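PDB 4ZO7: Lin1840 protein from Listeria innocua serovar 6a, which probably hydrolyses terminal, non-reducing beta-D-glucosyl residues with release of beta-D-glucose, as a beta-glucosidase of glycosyl hydrolase family 3. Local coordinates for residues P145-V150 and A474-T479; A194-A199 and T236-V241. The protein carries 2 engineered substitutions. All blocks are in the same frame, centred on the assembly; numbering follows the deposited sequence.

Contact 1 of 2, residues P145-V150 and A474-T479; sequences PRWGRV and AGSLAT. With GLC (alpha-D-glucopyranose), chain I.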
# COMPACT_ATOMS: atom_id res chain seq x y z
N PRO A 145 9.52 -2.41 4.14
CA PRO A 145 10.91 -2.83 4.01
C PRO A 145 11.48 -3.02 2.60
O PRO A 145 12.70 -3.14 2.45
CB PRO A 145 10.98 -4.09 4.85
CG PRO A 145 9.59 -4.58 5.02
CD PRO A 145 8.66 -3.41 4.79
N ARG A 146 10.63 -3.06 1.56
CA ARG A 146 11.09 -3.06 0.19
C ARG A 146 11.92 -1.81 -0.18
O ARG A 146 12.84 -1.93 -0.98
CB ARG A 146 9.92 -3.18 -0.77
CG ARG A 146 9.21 -4.52 -0.74
CD ARG A 146 7.92 -4.49 -1.57
NE ARG A 146 6.90 -3.63 -0.98
CZ ARG A 146 5.63 -3.58 -1.34
NH1 ARG A 146 5.14 -4.35 -2.31
NH2 ARG A 146 4.82 -2.75 -0.69
N TRP A 147 11.58 -0.64 0.40
CA TRP A 147 12.20 0.64 0.13
C TRP A 147 13.58 0.66 0.73
O TRP A 147 13.74 0.39 1.97
CB TRP A 147 11.41 1.75 0.84
CG TRP A 147 11.74 3.15 0.50
CD1 TRP A 147 11.89 3.64 -0.74
CD2 TRP A 147 11.86 4.26 1.41
NE1 TRP A 147 12.10 4.99 -0.68
CE2 TRP A 147 12.11 5.41 0.62
CE3 TRP A 147 11.81 4.40 2.79
CZ2 TRP A 147 12.27 6.71 1.17
CZ3 TRP A 147 11.99 5.72 3.37
CH2 TRP A 147 12.17 6.85 2.54
N GLY A 148 14.58 1.03 -0.08
CA GLY A 148 15.94 0.95 0.41
C GLY A 148 16.28 1.88 1.54
O GLY A 148 17.21 1.61 2.30
N ARG A 149 15.54 2.98 1.64
CA ARG A 149 15.89 4.05 2.54
C ARG A 149 15.37 3.80 3.95
O ARG A 149 15.58 4.64 4.82
CB ARG A 149 15.40 5.41 1.99
CG ARG A 149 15.85 5.63 0.54
CD ARG A 149 15.67 7.04 0.13
NE ARG A 149 16.69 7.84 0.75
CZ ARG A 149 17.13 9.02 0.34
NH1 ARG A 149 16.65 9.62 -0.73
NH2 ARG A 149 18.12 9.57 1.01
N VAL A 150 14.75 2.64 4.23
CA VAL A 150 14.40 2.33 5.62
C VAL A 150 15.65 2.36 6.52
O VAL A 150 15.57 2.56 7.73
CB VAL A 150 13.64 1.00 5.80
CG1 VAL A 150 12.35 1.05 5.02
CG2 VAL A 150 14.50 -0.16 5.32
N ALA A 474 17.49 4.33 -3.82
CA ALA A 474 17.33 3.71 -5.15
C ALA A 474 17.89 2.28 -5.17
O ALA A 474 18.35 1.78 -6.19
CB ALA A 474 17.98 4.58 -6.23
N GLY A 475 17.80 1.68 -3.98
CA GLY A 475 18.00 0.28 -3.67
C GLY A 475 16.69 -0.34 -3.21
O GLY A 475 16.57 -0.83 -2.07
N SER A 476 15.69 -0.33 -4.09
CA SER A 476 14.40 -0.97 -3.79
C SER A 476 14.46 -2.48 -4.18
O SER A 476 14.92 -2.86 -5.29
CB SER A 476 13.28 -0.23 -4.51
OG SER A 476 13.01 1.11 -4.02
N LEU A 477 14.02 -3.35 -3.27
CA LEU A 477 13.80 -4.77 -3.60
C LEU A 477 12.34 -5.19 -3.55
O LEU A 477 11.75 -5.10 -2.50
CB LEU A 477 14.46 -5.66 -2.56
CG LEU A 477 15.94 -5.88 -2.50
CD1 LEU A 477 16.18 -7.16 -1.71
CD2 LEU A 477 16.51 -5.99 -3.90
N ALA A 478 11.80 -5.70 -4.65
CA ALA A 478 10.44 -6.20 -4.64
C ALA A 478 10.29 -7.35 -3.66
O ALA A 478 9.27 -7.43 -3.00
CB ALA A 478 10.00 -6.61 -6.03
N THR A 479 11.28 -8.25 -3.58
CA THR A 479 11.24 -9.36 -2.63
C THR A 479 12.29 -9.09 -1.54
O THR A 479 13.52 -8.87 -1.85
CB THR A 479 11.42 -10.70 -3.34
OG1 THR A 479 10.44 -10.76 -4.42
CG2 THR A 479 11.33 -11.86 -2.35
C1 GLC I . 19.17 13.87 -2.02
C2 GLC I . 18.69 12.84 -0.97
C3 GLC I . 19.04 13.30 0.45
C4 GLC I . 20.48 13.76 0.57
C5 GLC I . 20.78 14.78 -0.51
C6 GLC I . 22.24 15.27 -0.44
O1 GLC I . 18.43 15.08 -2.07
O2 GLC I . 17.30 12.63 -0.96
O3 GLC I . 18.73 12.31 1.41
O4 GLC I . 20.63 14.35 1.82
O5 GLC I . 20.54 14.22 -1.79
O6 GLC I . 23.07 14.21 -0.76
O HOH W 1 14.90 2.25 -2.60
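R146, W147 and G148 run antiparallel past L477, S476 and G475 without forming a sheet, the CA atoms closing from 5.0 Å between R146 and L477 to 4.6 Å between G148 and G475. One direct hydrogen bond joins the two backbones: L477 N donates to R146 O at 2.9 Å with an N-H...O angle of 154°. R508 donates to the same oxygen, and the S476 CA-H also points at it. Having no side chain, G148 brings its CA to 3.1 Å from G475 O. Beside it a water bridges backbone to side chain, accepting from G148 N at 2.8 Å and donating to S476 OG at 2.6 Å, while that hydroxyl is also bonded to G202 O.

The example illustrates how main-chain pairing and an arginine stem together join two domains: a loop after strand 133-134 of the TIM-barrel domain meets one after strand 459-465 of the family 3 C-terminal domain, which the fibronectin-like domain follows.

R146 lays its aliphatic stem along the partner backbone, CG lying 3.1 Å from L477 O and CD near A478 O, a buried carbonyl with no polar partner. The bend at chi3 (-68°) turns its guanidinium off to a salt bridge with D144 and to G559 O and I561 O of the second subunit. W147 presents a ring edge to S476 OG, and its NE1 bonds to E204. R149 leads away to the glucose: NH2 donates to GLC O3 at 2.8 Å and NH1 to O2, while NE forms a salt bridge with E152.

Contact 2 of 2, residues A194-A199 and T236-V241; sequences AAYGAA and TAFNVV. With GLC (alpha-D-glucopyranose), chain I.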
# COMPACT_ATOMS: atom_id res chain seq x y z
N ALA A 194 7.67 15.90 2.87
CA ALA A 194 7.17 15.08 3.96
C ALA A 194 6.70 13.70 3.43
O ALA A 194 6.33 13.58 2.27
CB ALA A 194 6.03 15.81 4.74
N ALA A 195 6.77 12.67 4.26
CA ALA A 195 6.02 11.37 4.06
C ALA A 195 6.60 10.45 2.94
O ALA A 195 5.91 9.62 2.36
CB ALA A 195 4.56 11.62 3.82
N TYR A 196 7.87 10.70 2.64
CA TYR A 196 8.61 10.04 1.57
C TYR A 196 8.65 8.49 1.74
O TYR A 196 8.59 7.80 0.76
CB TYR A 196 10.03 10.73 1.54
CG TYR A 196 11.10 10.20 0.62
CD1 TYR A 196 10.82 9.85 -0.69
CD2 TYR A 196 12.40 10.15 1.01
CE1 TYR A 196 11.78 9.43 -1.56
CE2 TYR A 196 13.39 9.72 0.13
CZ TYR A 196 13.06 9.38 -1.17
OH TYR A 196 14.00 8.93 -2.01
N GLY A 197 8.73 7.98 2.96
CA GLY A 197 8.82 6.54 3.24
C GLY A 197 7.53 5.74 3.01
O GLY A 197 7.52 4.49 3.08
N ALA A 198 6.46 6.45 2.68
CA ALA A 198 5.25 5.77 2.28
C ALA A 198 5.25 5.42 0.75
O ALA A 198 4.18 5.02 0.21
CB ALA A 198 4.05 6.63 2.66
N ALA A 199 6.41 5.51 0.06
CA ALA A 199 6.51 5.24 -1.39
C ALA A 199 5.76 3.96 -1.76
O ALA A 199 6.03 2.89 -1.19
CB ALA A 199 7.95 5.10 -1.88
N THR A 236 13.25 19.39 1.34
CA THR A 236 12.04 18.87 0.73
C THR A 236 12.20 17.39 0.35
O THR A 236 13.33 16.87 0.29
CB THR A 236 11.69 19.65 -0.57
OG1 THR A 236 12.66 19.39 -1.61
CG2 THR A 236 11.65 21.15 -0.33
N ALA A 237 11.07 16.74 0.04
CA ALA A 237 11.03 15.38 -0.37
C ALA A 237 10.83 15.24 -1.88
O ALA A 237 10.18 16.07 -2.51
CB ALA A 237 9.90 14.73 0.34
N PHE A 238 11.33 14.16 -2.46
CA PHE A 238 11.06 13.77 -3.85
C PHE A 238 9.62 13.50 -4.29
O PHE A 238 9.27 13.75 -5.51
CB PHE A 238 11.93 12.53 -4.19
CG PHE A 238 13.43 12.89 -4.34
CD1 PHE A 238 13.81 13.90 -5.17
CD2 PHE A 238 14.40 12.25 -3.62
CE1 PHE A 238 15.14 14.26 -5.34
CE2 PHE A 238 15.75 12.56 -3.78
CZ PHE A 238 16.12 13.57 -4.65
N ASN A 239 8.84 12.92 -3.36
CA ASN A 239 7.46 12.42 -3.64
C ASN A 239 6.42 13.50 -3.72
O ASN A 239 6.53 14.57 -3.12
CB ASN A 239 6.99 11.48 -2.56
CG ASN A 239 7.18 12.07 -1.14
OD1 ASN A 239 8.31 12.23 -0.68
ND2 ASN A 239 6.09 12.42 -0.47
N VAL A 240 5.37 13.19 -4.44
CA VAL A 240 4.13 13.93 -4.28
C VAL A 240 3.61 13.81 -2.87
O VAL A 240 3.77 12.76 -2.26
CB VAL A 240 3.02 13.43 -5.24
CG1 VAL A 240 3.36 13.74 -6.71
CG2 VAL A 240 2.70 11.92 -5.04
N VAL A 241 2.96 14.88 -2.39
CA VAL A 241 2.06 14.86 -1.22
C VAL A 241 0.69 15.28 -1.72
O VAL A 241 0.52 16.33 -2.35
CB VAL A 241 2.58 15.77 -0.14
CG1 VAL A 241 1.58 15.99 1.04
CG2 VAL A 241 3.95 15.25 0.30
C1 GLC I . 19.17 13.87 -2.02
C2 GLC I . 18.69 12.84 -0.97
C3 GLC I . 19.04 13.30 0.45
C4 GLC I . 20.48 13.76 0.57
C5 GLC I . 20.78 14.78 -0.51
C6 GLC I . 22.24 15.27 -0.44
O1 GLC I . 18.43 15.08 -2.07
O2 GLC I . 17.30 12.63 -0.96
O3 GLC I . 18.73 12.31 1.41
O4 GLC I . 20.63 14.35 1.82
O5 GLC I . 20.54 14.22 -1.79
O6 GLC I . 23.07 14.21 -0.76
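The Y196 ring and the N239 amide are within 8° of parallel, yet the amide is set off obliquely from the ring, its OD1 3.2 Å from Y196 CB. F238 extends alongside the tyrosine in the same direction, with Y196 OH, hydrogen-bonded to R149 NH1, at its ring edge, 3.7 Å from F238 CD2. F238 CE2 lies 3.2 Å from GLC O2. H192 and W147 meet Y196 edge-to-face, and Y205 meets F238 likewise.

N239 supplies the polar link. With CG held between the backbone N and the carbonyl carbon (chi1 50°), ND2 reaches A194 O at 3.0 Å in an almost straight bond lying in the amide plane. Its other acceptor is V240 O at 2.9 Å, approached from above the carbonyl plane. A237 CB packs against A194 N, the nitrogen of a cis peptide bond, and V241 CG2 against A194 O.

The segments continue from 187-193 and 233-236, adjacent parallel strands of the TIM barrel, and F238 carries the contact to the glucose. Two bonds grip ND2, so the amide is held through its NH2 end, whereas buried OD1 has no polar partner in the model and rests near Y196 CA and CB.

Both contacts are buried, but they join different levels of the fold. Contact 1 bridges the TIM-barrel domain and the family 3 C-terminal domain; contact 2 ties neighbouring segments within the barrel domain. Both touch the second subunit, contact 1 with hydrogen bonds and more residues, contact 2 by packing of F238 and V240. Their chemistry differs accordingly: backbone pairing, a bridging water and one arginine stem in the first, aromatic packing and one asparagine amide in the second. They meet at the edge of the glucose site, where R149 NH1 and Y196 OH lie 3.0 Å apart and W147 packs on G197. The glucose thus receives hydrogen bonds from R149 of 145-150 and a close approach of the F238 ring.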